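Local coordinates for protein diol-dehydratase (Roseburia inulinivorans, PDB 5I2A) that probably dehydrates 1,2-propanediol as a B12-independent lyase of the glycyl radical enzyme family, related to pyruvate formate-lyase, at residues A[438-443]-A[692-697]; A[557-562]-A[718-723]; A[561-566]-A[653-658]; A[670-675]-A[743-748]. All blocks are in the same frame, centred on the assembly; numbering follows the deposited sequence.

Contact 1 of 4, residues A[438-443]-A[692-697]; sequences CVEPQV and GLYPVS. With EDO (1,2-ethanediol), chain C.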
loop_
_atom_site.group_PDB
_atom_site.type_symbol
_atom_site.label_atom_id
_atom_site.label_comp_id
_atom_site.label_asym_id
_atom_site.label_seq_id
_atom_site.Cartn_x
_atom_site.Cartn_y
_atom_site.Cartn_z
ATOM N N CYS A 438 9.000 -17.359 24.108
ATOM C CA CYS A 438 10.034 -17.849 25.016
ATOM C C CYS A 438 10.160 -16.990 26.287
ATOM O O CYS A 438 9.905 -17.475 27.381
ATOM C CB CYS A 438 11.386 -17.913 24.302
ATOM S SG CYS A 438 11.500 -19.227 23.034
ATOM N N VAL A 439 10.559 -15.725 26.143
ATOM C CA VAL A 439 10.830 -14.873 27.302
ATOM C C VAL A 439 10.438 -13.402 27.088
ATOM O O VAL A 439 10.880 -12.523 27.829
ATOM C CB VAL A 439 12.318 -14.905 27.690
ATOM C CG1 VAL A 439 12.765 -16.303 28.121
ATOM C CG2 VAL A 439 13.172 -14.385 26.561
ATOM N N GLU A 440 9.594 -13.140 26.093
ATOM C CA GLU A 440 9.358 -11.768 25.651
ATOM C C GLU A 440 8.117 -11.142 26.305
ATOM O O GLU A 440 7.003 -11.554 26.049
ATOM C CB GLU A 440 9.236 -11.725 24.116
ATOM C CG GLU A 440 10.359 -12.463 23.385
ATOM C CD GLU A 440 9.932 -13.836 22.877
ATOM O OE1 GLU A 440 10.354 -14.858 23.457
ATOM O OE2 GLU A 440 9.200 -13.888 21.879
ATOM N N PRO A 441 8.314 -10.138 27.161
ATOM C CA PRO A 441 7.162 -9.579 27.881
ATOM C C PRO A 441 6.345 -8.592 27.051
ATOM O O PRO A 441 6.885 -7.905 26.187
ATOM C CB PRO A 441 7.812 -8.883 29.084
ATOM C CG PRO A 441 9.176 -8.548 28.645
ATOM C CD PRO A 441 9.592 -9.567 27.610
ATOM N N GLN A 442 5.050 -8.513 27.309
ATOM C CA GLN A 442 4.221 -7.622 26.527
ATOM C C GLN A 442 2.984 -7.230 27.336
ATOM O O GLN A 442 2.530 -7.984 28.206
ATOM C CB GLN A 442 3.808 -8.314 25.238
ATOM C CG GLN A 442 2.573 -7.848 24.621
ATOM C CD GLN A 442 2.068 -8.713 23.491
ATOM O OE1 GLN A 442 1.054 -9.409 23.603
ATOM N NE2 GLN A 442 2.845 -8.745 22.426
ATOM N N VAL A 443 2.453 -6.045 27.067
ATOM C CA VAL A 443 1.111 -5.664 27.519
ATOM C C VAL A 443 0.110 -6.348 26.607
ATOM O O VAL A 443 0.069 -6.068 25.418
ATOM C CB VAL A 443 0.914 -4.132 27.483
ATOM C CG1 VAL A 443 -0.538 -3.762 27.814
ATOM C CG2 VAL A 443 1.904 -3.453 28.434
ATOM N N GLY A 692 16.407 -8.468 22.426
ATOM C CA GLY A 692 16.284 -9.607 23.318
ATOM C C GLY A 692 17.591 -10.387 23.321
ATOM O O GLY A 692 18.440 -10.198 22.441
ATOM N N LEU A 693 17.756 -11.254 24.312
ATOM C CA LEU A 693 18.930 -12.106 24.426
ATOM C C LEU A 693 18.472 -13.522 24.785
ATOM O O LEU A 693 18.478 -13.924 25.944
ATOM C CB LEU A 693 19.914 -11.562 25.469
ATOM C CG LEU A 693 20.448 -10.145 25.219
ATOM C CD1 LEU A 693 21.081 -9.548 26.462
ATOM C CD2 LEU A 693 21.414 -10.115 24.047
ATOM N N TYR A 694 18.063 -14.264 23.769
ATOM C CA TYR A 694 17.635 -15.637 23.954
ATOM C C TYR A 694 17.881 -16.419 22.670
ATOM O O TYR A 694 18.011 -15.827 21.603
ATOM C CB TYR A 694 16.166 -15.705 24.369
ATOM C CG TYR A 694 15.125 -15.261 23.349
ATOM C CD1 TYR A 694 14.695 -16.126 22.346
ATOM C CD2 TYR A 694 14.504 -14.010 23.449
ATOM C CE1 TYR A 694 13.715 -15.755 21.461
ATOM C CE2 TYR A 694 13.493 -13.628 22.552
ATOM C CZ TYR A 694 13.113 -14.503 21.559
ATOM O OH TYR A 694 12.129 -14.168 20.661
ATOM N N PRO A 695 17.989 -17.744 22.782
ATOM C CA PRO A 695 18.478 -18.500 21.620
ATOM C C PRO A 695 17.491 -19.426 20.913
ATOM O O PRO A 695 17.820 -19.871 19.816
ATOM C CB PRO A 695 19.588 -19.341 22.233
ATOM C CG PRO A 695 18.994 -19.729 23.568
ATOM C CD PRO A 695 18.205 -18.491 24.035
ATOM N N VAL A 696 16.335 -19.709 21.510
ATOM C CA VAL A 696 15.482 -20.813 21.059
ATOM C C VAL A 696 16.408 -22.033 20.923
ATOM O O VAL A 696 17.141 -22.313 21.860
ATOM C CB VAL A 696 14.715 -20.498 19.767
ATOM C CG1 VAL A 696 13.487 -21.421 19.656
ATOM C CG2 VAL A 696 14.243 -19.041 19.783
ATOM N N SER A 697 16.438 -22.733 19.787
ATOM C CA SER A 697 17.440 -23.794 19.659
ATOM C C SER A 697 18.530 -23.404 18.651
ATOM O O SER A 697 19.333 -24.238 18.233
ATOM C CB SER A 697 16.792 -25.133 19.255
ATOM O OG SER A 697 16.305 -25.133 17.921
HETATM C C1 EDO C . 10.062 -17.019 20.605
HETATM O O1 EDO C . 8.878 -16.235 20.725
HETATM C C2 EDO C . 9.845 -18.007 19.454
HETATM O O2 EDO C . 9.790 -17.342 18.175
#
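Cys438 and Val439 lead into the short strand 440-442 beside the irregular loop 692-697, with CA atoms 7.4 Å apart for Cys438 and Val696 and 7.6 Å for Val439 and Tyr694, a spacing filled by side chains. The Cys-Val-Glu-Pro sequence fits the cysteine loop of glycyl radical dehydratases, in which the cysteine probably carries the thiyl radical, and the two segments help wall a pocket near the centre of the chain. Tyr694 is the chief apolar partner. Its CD2 meets CG2 of Val439 at 3.4 Å, and CB of Cys438 lies over one ring face near the rim, 4.2 Å from CD1. The cysteine sulfur sits obliquely to the ring and also touches Val696. Glu440 crosses the tyrosine at about a right angle; a bend at chi2 (102°) curls its carboxylate back toward its own backbone, the plane tilted 24° from the ring. There OE1 accepts from the amides of Cys438 (2.9 Å to N) and Val439 (2.8 Å to N), both from the same face of its plane. The Tyr694 hydroxyl, although close to the carboxylate, is hydrogen-bonded to the carbonyl of His451. The other glutamate oxygen faces a bound 1,2-ethanediol, probably from the crystallisation liquor, which is also held by His166, His283, Ser284 and Asp452. With an alanine here, the amides of Cys438 and Val439 would probably lose their shared acceptor and the diol its carboxylate partner. The diol O1 donates to Glu440 OE2 at 2.6 Å.

Contact 2 of 4, residues A[557-562]-A[718-723]; sequences GIANVA and PVADGV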
loop_
_atom_site.group_PDB
_atom_site.type_symbol
_atom_site.label_atom_id
_atom_site.label_comp_id
_atom_site.label_asym_id
_atom_site.label_seq_id
_atom_site.Cartn_x
_atom_site.Cartn_y
_atom_site.Cartn_z
ATOM N N GLY A 557 25.439 -15.256 21.978
ATOM C CA GLY A 557 26.837 -15.508 22.251
ATOM C C GLY A 557 27.537 -14.588 23.229
ATOM O O GLY A 557 28.767 -14.482 23.199
ATOM N N ILE A 558 26.779 -13.936 24.100
ATOM C CA ILE A 558 27.380 -13.016 25.074
ATOM C C ILE A 558 28.544 -13.647 25.875
ATOM O O ILE A 558 29.600 -13.027 26.016
ATOM C CB ILE A 558 26.330 -12.481 26.055
ATOM C CG1 ILE A 558 25.549 -11.345 25.402
ATOM C CG2 ILE A 558 26.989 -11.936 27.298
ATOM C CD1 ILE A 558 24.534 -10.698 26.319
ATOM N N ALA A 559 28.362 -14.864 26.388
ATOM C CA ALA A 559 29.442 -15.526 27.138
ATOM C C ALA A 559 30.683 -15.716 26.264
ATOM O O ALA A 559 31.806 -15.444 26.697
ATOM C CB ALA A 559 28.976 -16.894 27.707
ATOM N N ASN A 560 30.475 -16.193 25.040
ATOM C CA ASN A 560 31.586 -16.439 24.123
ATOM C C ASN A 560 32.348 -15.149 23.838
ATOM O O ASN A 560 33.574 -15.133 23.875
ATOM C CB ASN A 560 31.094 -17.058 22.813
ATOM C CG ASN A 560 30.278 -18.314 23.037
ATOM O OD1 ASN A 560 29.055 -18.292 22.935
ATOM N ND2 ASN A 560 30.952 -19.412 23.372
ATOM N N VAL A 561 31.610 -14.071 23.583
ATOM C CA VAL A 561 32.207 -12.769 23.290
ATOM C C VAL A 561 32.967 -12.217 24.499
ATOM O O VAL A 561 34.088 -11.746 24.364
ATOM C CB VAL A 561 31.133 -11.741 22.835
ATOM C CG1 VAL A 561 31.703 -10.324 22.775
ATOM C CG2 VAL A 561 30.562 -12.140 21.495
ATOM N N ALA A 562 32.365 -12.298 25.679
ATOM C CA ALA A 562 32.995 -11.769 26.879
ATOM C C ALA A 562 34.314 -12.479 27.168
ATOM O O ALA A 562 35.337 -11.837 27.414
ATOM C CB ALA A 562 32.072 -11.902 28.072
ATOM N N PRO A 718 28.449 -25.248 19.123
ATOM C CA PRO A 718 27.398 -24.279 19.480
ATOM C C PRO A 718 27.934 -23.052 20.210
ATOM O O PRO A 718 28.945 -23.155 20.898
ATOM C CB PRO A 718 26.469 -25.087 20.400
ATOM C CG PRO A 718 26.655 -26.527 19.938
ATOM C CD PRO A 718 28.112 -26.618 19.570
ATOM N N VAL A 719 27.289 -21.902 20.031
ATOM C CA VAL A 719 27.568 -20.767 20.908
ATOM C C VAL A 719 26.689 -20.919 22.149
ATOM O O VAL A 719 25.856 -21.811 22.199
ATOM C CB VAL A 719 27.318 -19.408 20.212
ATOM C CG1 VAL A 719 28.303 -19.218 19.082
ATOM C CG2 VAL A 719 25.895 -19.313 19.706
ATOM N N ALA A 720 26.885 -20.070 23.151
ATOM C CA ALA A 720 26.109 -20.149 24.392
ATOM C C ALA A 720 24.604 -19.963 24.183
ATOM O O ALA A 720 24.157 -19.333 23.230
ATOM C CB ALA A 720 26.617 -19.115 25.400
ATOM N N ASP A 721 23.827 -20.542 25.083
ATOM C CA ASP A 721 22.386 -20.393 25.042
ATOM C C ASP A 721 21.969 -19.276 25.975
ATOM O O ASP A 721 22.094 -19.406 27.185
ATOM C CB ASP A 721 21.689 -21.704 25.426
ATOM C CG ASP A 721 22.251 -22.320 26.708
ATOM O OD1 ASP A 721 23.481 -22.451 26.826
ATOM O OD2 ASP A 721 21.461 -22.681 27.594
ATOM N N GLY A 722 21.493 -18.172 25.411
ATOM C CA GLY A 722 21.018 -17.048 26.199
ATOM C C GLY A 722 22.103 -16.177 26.799
ATOM O O GLY A 722 23.111 -15.909 26.156
ATOM N N VAL A 723 21.888 -15.734 28.038
ATOM C CA VAL A 723 22.849 -14.877 28.726
ATOM C C VAL A 723 23.681 -15.642 29.760
ATOM O O VAL A 723 24.539 -15.062 30.402
ATOM C CB VAL A 723 22.144 -13.676 29.436
ATOM C CG1 VAL A 723 21.440 -12.813 28.419
ATOM C CG2 VAL A 723 21.159 -14.165 30.474
HETATM O O HOH W 1 23.561 -16.723 23.367
HETATM O O HOH W 2 23.690 -13.688 24.220
HETATM O O HOH W 3 25.728 -16.249 27.061
#
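Gly557, the N-cap residue of helix 558-574, lays its CA against CB of Val719, 4.4 Å away. Its positive phi (99°) would jam a CB against the preceding carbonyl, so glycine suits the turn. Its N donates to a water at 2.8 Å, which lies close to the carbonyl oxygens of Ala720 and Gly722. Ile558 follows, donating its N to a second water and sending CD1 to CG1 of Val723, 4.3 Å away; the branched chains fill the space beside Leu693 and Ala671. Ala559 is small enough for its CB to rest 4.0 Å from CB of Ala720, and its N reaches a third water, which donates to Gly722 O. Asn560 makes the direct polar link: its OD1 accepts from Ala720 N at 2.8 Å, on a lone pair in the carbonyl plane and nearly straight at the hydrogen (170°). The same OD1 presses on CB of Val719, while ND2 is taken by Asp711, so both ends of the amide are used and its flip is fixed. What results is a hydrated helix N-terminus, where the N-H groups of Gly557, Ile558 and Ala559 donate to waters, the N-cap glycine having no side chain to offer, packed on a buried loop of the glycine radical family region.

Contact 3 of 4, residues A[561-566]-A[653-658]; sequences VADSLY and LPKYGN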
loop_
_atom_site.group_PDB
_atom_site.type_symbol
_atom_site.label_atom_id
_atom_site.label_comp_id
_atom_site.label_asym_id
_atom_site.label_seq_id
_atom_site.Cartn_x
_atom_site.Cartn_y
_atom_site.Cartn_z
ATOM N N VAL A 561 31.610 -14.071 23.583
ATOM C CA VAL A 561 32.207 -12.769 23.290
ATOM C C VAL A 561 32.967 -12.217 24.499
ATOM O O VAL A 561 34.088 -11.746 24.364
ATOM C CB VAL A 561 31.133 -11.741 22.835
ATOM C CG1 VAL A 561 31.703 -10.324 22.775
ATOM C CG2 VAL A 561 30.562 -12.140 21.495
ATOM N N ALA A 562 32.365 -12.298 25.679
ATOM C CA ALA A 562 32.995 -11.769 26.879
ATOM C C ALA A 562 34.314 -12.479 27.168
ATOM O O ALA A 562 35.337 -11.837 27.414
ATOM C CB ALA A 562 32.072 -11.902 28.072
ATOM N N ASP A 563 34.271 -13.804 27.155
ATOM C CA ASP A 563 35.455 -14.599 27.433
ATOM C C ASP A 563 36.511 -14.391 26.350
ATOM O O ASP A 563 37.705 -14.305 26.651
ATOM C CB ASP A 563 35.091 -16.070 27.551
ATOM C CG ASP A 563 34.387 -16.401 28.868
ATOM O OD1 ASP A 563 34.653 -15.728 29.889
ATOM O OD2 ASP A 563 33.568 -17.337 28.874
ATOM N N SER A 564 36.064 -14.305 25.096
ATOM C CA SER A 564 36.955 -14.000 23.976
ATOM C C SER A 564 37.697 -12.683 24.181
ATOM O O SER A 564 38.924 -12.616 24.026
ATOM C CB SER A 564 36.177 -13.952 22.657
ATOM O OG SER A 564 35.807 -15.261 22.254
ATOM N N LEU A 565 36.952 -11.643 24.536
ATOM C CA LEU A 565 37.551 -10.339 24.768
ATOM C C LEU A 565 38.506 -10.382 25.964
ATOM O O LEU A 565 39.547 -9.731 25.951
ATOM C CB LEU A 565 36.478 -9.275 24.994
ATOM C CG LEU A 565 35.572 -8.947 23.805
ATOM C CD1 LEU A 565 34.495 -7.996 24.251
ATOM C CD2 LEU A 565 36.374 -8.340 22.654
ATOM N N TYR A 566 38.149 -11.143 26.992
ATOM C CA TYR A 566 39.030 -11.295 28.140
ATOM C C TYR A 566 40.359 -11.970 27.745
ATOM O O TYR A 566 41.421 -11.512 28.123
ATOM C CB TYR A 566 38.340 -12.085 29.253
ATOM C CG TYR A 566 39.160 -12.143 30.519
ATOM C CD1 TYR A 566 39.218 -11.053 31.383
ATOM C CD2 TYR A 566 39.895 -13.274 30.840
ATOM C CE1 TYR A 566 39.976 -11.096 32.540
ATOM C CE2 TYR A 566 40.655 -13.326 31.996
ATOM C CZ TYR A 566 40.691 -12.235 32.840
ATOM O OH TYR A 566 41.447 -12.280 33.977
ATOM N N LEU A 653 42.142 -19.630 31.919
ATOM C CA LEU A 653 41.766 -18.278 32.339
ATOM C C LEU A 653 40.470 -18.279 33.156
ATOM O O LEU A 653 39.632 -19.164 33.002
ATOM C CB LEU A 653 41.616 -17.361 31.128
ATOM C CG LEU A 653 42.882 -17.005 30.343
ATOM C CD1 LEU A 653 42.529 -16.368 29.007
ATOM C CD2 LEU A 653 43.752 -16.070 31.155
ATOM N N PRO A 654 40.312 -17.295 34.048
ATOM C CA PRO A 654 38.995 -17.137 34.674
ATOM C C PRO A 654 37.926 -16.856 33.610
ATOM O O PRO A 654 38.226 -16.198 32.628
ATOM C CB PRO A 654 39.184 -15.939 35.619
ATOM C CG PRO A 654 40.462 -15.294 35.199
ATOM C CD PRO A 654 41.305 -16.354 34.583
ATOM N N LYS A 655 36.712 -17.361 33.804
ATOM C CA LYS A 655 35.661 -17.241 32.807
ATOM C C LYS A 655 34.409 -16.547 33.355
ATOM O O LYS A 655 34.165 -16.530 34.560
ATOM C CB LYS A 655 35.276 -18.620 32.269
ATOM C CG LYS A 655 36.413 -19.438 31.694
ATOM C CD LYS A 655 36.905 -18.873 30.374
ATOM C CE LYS A 655 37.947 -19.796 29.744
ATOM N NZ LYS A 655 38.491 -19.258 28.452
ATOM N N TYR A 656 33.624 -15.979 32.446
ATOM C CA TYR A 656 32.304 -15.441 32.760
ATOM C C TYR A 656 31.489 -16.525 33.442
ATOM O O TYR A 656 31.504 -17.664 33.009
ATOM C CB TYR A 656 31.625 -14.945 31.475
ATOM C CG TYR A 656 30.172 -14.510 31.583
ATOM C CD1 TYR A 656 29.810 -13.380 32.304
ATOM C CD2 TYR A 656 29.174 -15.188 30.886
ATOM C CE1 TYR A 656 28.489 -12.957 32.364
ATOM C CE2 TYR A 656 27.848 -14.767 30.927
ATOM C CZ TYR A 656 27.513 -13.658 31.674
ATOM O OH TYR A 656 26.207 -13.249 31.741
ATOM N N GLY A 657 30.805 -16.178 34.530
ATOM C CA GLY A 657 29.975 -17.142 35.230
ATOM C C GLY A 657 30.569 -17.641 36.535
ATOM O O GLY A 657 30.086 -18.614 37.127
ATOM N N ASN A 658 31.627 -16.977 36.981
ATOM C CA ASN A 658 32.281 -17.343 38.227
ATOM C C ASN A 658 32.424 -16.143 39.163
ATOM O O ASN A 658 33.263 -16.153 40.060
ATOM C CB ASN A 658 33.655 -17.953 37.949
ATOM C CG ASN A 658 33.568 -19.227 37.144
ATOM O OD1 ASN A 658 33.353 -20.298 37.693
ATOM N ND2 ASN A 658 33.711 -19.111 35.831
HETATM O O HOH W 4 31.366 -18.430 30.174
HETATM O O HOH W 5 37.253 -15.218 30.084
HETATM O O HOH W 6 38.663 -16.636 28.158
#
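Asp563 supplies the one direct hydrogen bond between helix 558-574 and the loop 653-658: Tyr656 N donates to its OD1 at 2.8 Å, almost straight (175°) and on the syn lone pair. With CG anti to its own carbonyl carbon (chi1 -75°), the carboxylate reaches out of the helix to meet that amide. Within the loop, Asn658 ND2 donates to Lys655 O, closing the chain around Gly657, and also to Phe729 O.

Three waters add to the polar seam. One donates to Asp563 OD2 and to Tyr656 O, a second to Asp563 OD1 (2.7 Å) and to Pro654 O, and a third joins Asp563 O to NZ of Lys655, at 2.6 Å from NZ. That ammonium also donates to the carbonyls of Ile650 and Asp711.

The apolar contacts lie one helical turn on. The Tyr566 side chain crosses that of Pro654 at about a right angle, its OH 3.4 Å and its CE2 3.8 Å from proline CG, and CE2 also meets CD2 of Leu653 at 4.2 Å.

A buried carboxylate thus finds its partners in an amide and two waters. Lys655 NZ stays 5.3 Å from Asp563 OD2, too far for contact, yet its charge would probably help to keep the aspartate ionised.

Contact 4 of 4, residues A[670-675]-A[743-748]; sequences AAYFYT and KLDHAI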
loop_
_atom_site.group_PDB
_atom_site.type_symbol
_atom_site.label_atom_id
_atom_site.label_comp_id
_atom_site.label_asym_id
_atom_site.label_seq_id
_atom_site.Cartn_x
_atom_site.Cartn_y
_atom_site.Cartn_z
ATOM N N ALA A 670 30.085 -5.686 26.413
ATOM C CA ALA A 670 29.833 -6.264 25.100
ATOM C C ALA A 670 28.336 -6.376 24.814
ATOM O O ALA A 670 27.910 -6.167 23.685
ATOM C CB ALA A 670 30.489 -7.623 24.982
ATOM N N ALA A 671 27.552 -6.738 25.828
ATOM C CA ALA A 671 26.102 -6.782 25.681
ATOM C C ALA A 671 25.574 -5.413 25.222
ATOM O O ALA A 671 24.722 -5.337 24.335
ATOM C CB ALA A 671 25.443 -7.206 26.976
ATOM N N TYR A 672 26.118 -4.340 25.800
ATOM C CA TYR A 672 25.710 -2.993 25.421
ATOM C C TYR A 672 25.997 -2.673 23.954
ATOM O O TYR A 672 25.276 -1.891 23.356
ATOM C CB TYR A 672 26.399 -1.952 26.300
ATOM C CG TYR A 672 25.673 -1.614 27.585
ATOM C CD1 TYR A 672 24.294 -1.448 27.614
ATOM C CD2 TYR A 672 26.379 -1.449 28.770
ATOM C CE1 TYR A 672 23.642 -1.115 28.794
ATOM C CE2 TYR A 672 25.734 -1.128 29.957
ATOM C CZ TYR A 672 24.379 -0.961 29.968
ATOM O OH TYR A 672 23.762 -0.644 31.153
ATOM N N PHE A 673 27.040 -3.270 23.378
ATOM C CA PHE A 673 27.337 -3.068 21.950
ATOM C C PHE A 673 26.197 -3.588 21.065
ATOM O O PHE A 673 26.105 -3.251 19.875
ATOM C CB PHE A 673 28.657 -3.756 21.553
ATOM C CG PHE A 673 29.890 -3.042 22.035
ATOM C CD1 PHE A 673 29.792 -1.834 22.706
ATOM C CD2 PHE A 673 31.144 -3.570 21.798
ATOM C CE1 PHE A 673 30.933 -1.159 23.144
ATOM C CE2 PHE A 673 32.289 -2.906 22.227
ATOM C CZ PHE A 673 32.178 -1.701 22.906
ATOM N N TYR A 674 25.346 -4.430 21.648
ATOM C CA TYR A 674 24.182 -4.950 20.941
ATOM C C TYR A 674 22.903 -4.242 21.389
ATOM O O TYR A 674 22.119 -3.800 20.559
ATOM C CB TYR A 674 24.044 -6.462 21.153
ATOM C CG TYR A 674 22.870 -7.082 20.419
ATOM C CD1 TYR A 674 22.920 -7.300 19.049
ATOM C CD2 TYR A 674 21.715 -7.459 21.097
ATOM C CE1 TYR A 674 21.848 -7.871 18.377
ATOM C CE2 TYR A 674 20.640 -8.041 20.431
ATOM C CZ TYR A 674 20.714 -8.243 19.076
ATOM O OH TYR A 674 19.653 -8.802 18.410
ATOM N N THR A 675 22.711 -4.109 22.700
ATOM C CA THR A 675 21.436 -3.620 23.226
ATOM C C THR A 675 21.253 -2.104 23.125
ATOM O O THR A 675 20.141 -1.638 22.978
ATOM C CB THR A 675 21.239 -4.035 24.698
ATOM O OG1 THR A 675 22.309 -3.517 25.494
ATOM C CG2 THR A 675 21.200 -5.572 24.823
ATOM N N LYS A 743 25.180 -9.137 36.360
ATOM C CA LYS A 743 25.959 -7.924 36.068
ATOM C C LYS A 743 25.637 -7.329 34.688
ATOM O O LYS A 743 25.994 -6.189 34.396
ATOM C CB LYS A 743 27.458 -8.206 36.186
ATOM C CG LYS A 743 27.880 -8.565 37.625
ATOM C CD LYS A 743 29.296 -9.115 37.700
ATOM C CE LYS A 743 29.617 -9.611 39.108
ATOM N NZ LYS A 743 30.916 -10.343 39.166
ATOM N N LEU A 744 24.962 -8.100 33.847
ATOM C CA LEU A 744 24.474 -7.570 32.582
ATOM C C LEU A 744 23.352 -6.568 32.844
ATOM O O LEU A 744 22.663 -6.659 33.868
ATOM C CB LEU A 744 23.949 -8.685 31.684
ATOM C CG LEU A 744 24.864 -9.846 31.315
ATOM C CD1 LEU A 744 24.113 -10.772 30.399
ATOM C CD2 LEU A 744 26.120 -9.316 30.640
ATOM N N ASP A 745 23.141 -5.645 31.915
ATOM C CA ASP A 745 21.935 -4.817 31.968
ATOM C C ASP A 745 20.788 -5.562 31.284
ATOM O O ASP A 745 20.700 -5.571 30.062
ATOM C CB ASP A 745 22.162 -3.461 31.299
ATOM C CG ASP A 745 20.986 -2.506 31.479
ATOM O OD1 ASP A 745 19.850 -2.958 31.717
ATOM O OD2 ASP A 745 21.207 -1.289 31.368
ATOM N N HIS A 746 19.902 -6.164 32.070
ATOM C CA HIS A 746 18.804 -6.935 31.497
ATOM C C HIS A 746 17.647 -6.072 31.042
ATOM O O HIS A 746 16.991 -6.391 30.046
ATOM C CB HIS A 746 18.289 -7.962 32.502
ATOM C CG HIS A 746 19.275 -9.039 32.817
ATOM N ND1 HIS A 746 19.149 -10.324 32.338
ATOM C CD2 HIS A 746 20.413 -9.018 33.554
ATOM C CE1 HIS A 746 20.165 -11.049 32.767
ATOM N NE2 HIS A 746 20.947 -10.281 33.505
ATOM N N ALA A 747 17.388 -4.999 31.787
ATOM C CA ALA A 747 16.222 -4.154 31.554
ATOM C C ALA A 747 16.270 -3.464 30.191
ATOM O O ALA A 747 15.244 -3.298 29.557
ATOM C CB ALA A 747 16.086 -3.112 32.663
ATOM N N ILE A 748 17.460 -3.084 29.736
ATOM C CA ILE A 748 17.578 -2.466 28.419
ATOM C C ILE A 748 17.248 -3.477 27.310
ATOM O O ILE A 748 16.755 -3.091 26.258
ATOM C CB ILE A 748 18.976 -1.837 28.198
ATOM C CG1 ILE A 748 18.968 -0.911 26.980
ATOM C CG2 ILE A 748 20.097 -2.880 28.093
ATOM C CD1 ILE A 748 20.310 -0.157 26.808
HETATM O O HOH W 7 22.600 -5.030 27.761
HETATM O O HOH W 8 17.567 -2.741 23.414
#
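Tyr672 and Asp745 meet at about a right angle, ring and carboxylate planes 83° apart, where helix 661-678 passes the loop 743-748. The phenol hydroxyl donates to Asp745 OD2 at 2.6 Å, on the anti lone pair, and this oxygen lies at the ring edge near its plane. With CG anti to N (chi1 -173°) the carboxylate extends toward the helix; one oxygen takes the tyrosine and the other, OD1, accepts from Ile748 N at 3.1 Å (163°), met from above the carboxylate plane. This is an Asx motif, closing over residues with helical backbone angles at 746-748. An asparagine in place of Asp745 would probably weaken this double hold: the amide nitrogen could not accept, so either the tyrosine hydroxyl or the Ile748 amide is likely to lose its mate.

Ile748 lies across Tyr672 and Thr675, its CD1 4.0 Å from the tyrosine CE1 at the ring edge and its CG2 3.5 Å from OG1 of Thr675. Its branched shape lets one residue cover both. Farther back along the helix, the small Ala671 lets CD2 of Leu744 come to 4.3 Å from its CB. Waters bridge Thr675 OG1 to Asp745 O and Thr675 O to Ile748 O.

Arg676 is a cation-pi partner of the Tyr672 ring. The hydroxyl gives its proton to a carboxylate, so the short bond is probably charge-assisted; the nearby Arg676 may strengthen the donor further.

Contact 1 is the deepest, its centre about 7 Å from the centre of the chain, and lines a pocket, whereas contacts 2, 3 and 4 lie farther out on one side; contacts 3 and 4 include partly exposed residues. Contacts 2 and 3 share helix 558-574, one at its hydrated N-terminus and the other a turn later, and Tyr656 probably ties them through its hydroxyl and Val723 O. Contact 4 uses helix 661-678, whose Ala671 packs on Ile558 of contact 2. Leu693 of contact 1 bears on both Ile558 and Val723. Polar demand is met differently: by glutamate and backbone amides in contact 1, an asparagine amide and waters in contact 2, an aspartate and waters in contact 3, and a tyrosine-aspartate bond with waters in contact 4.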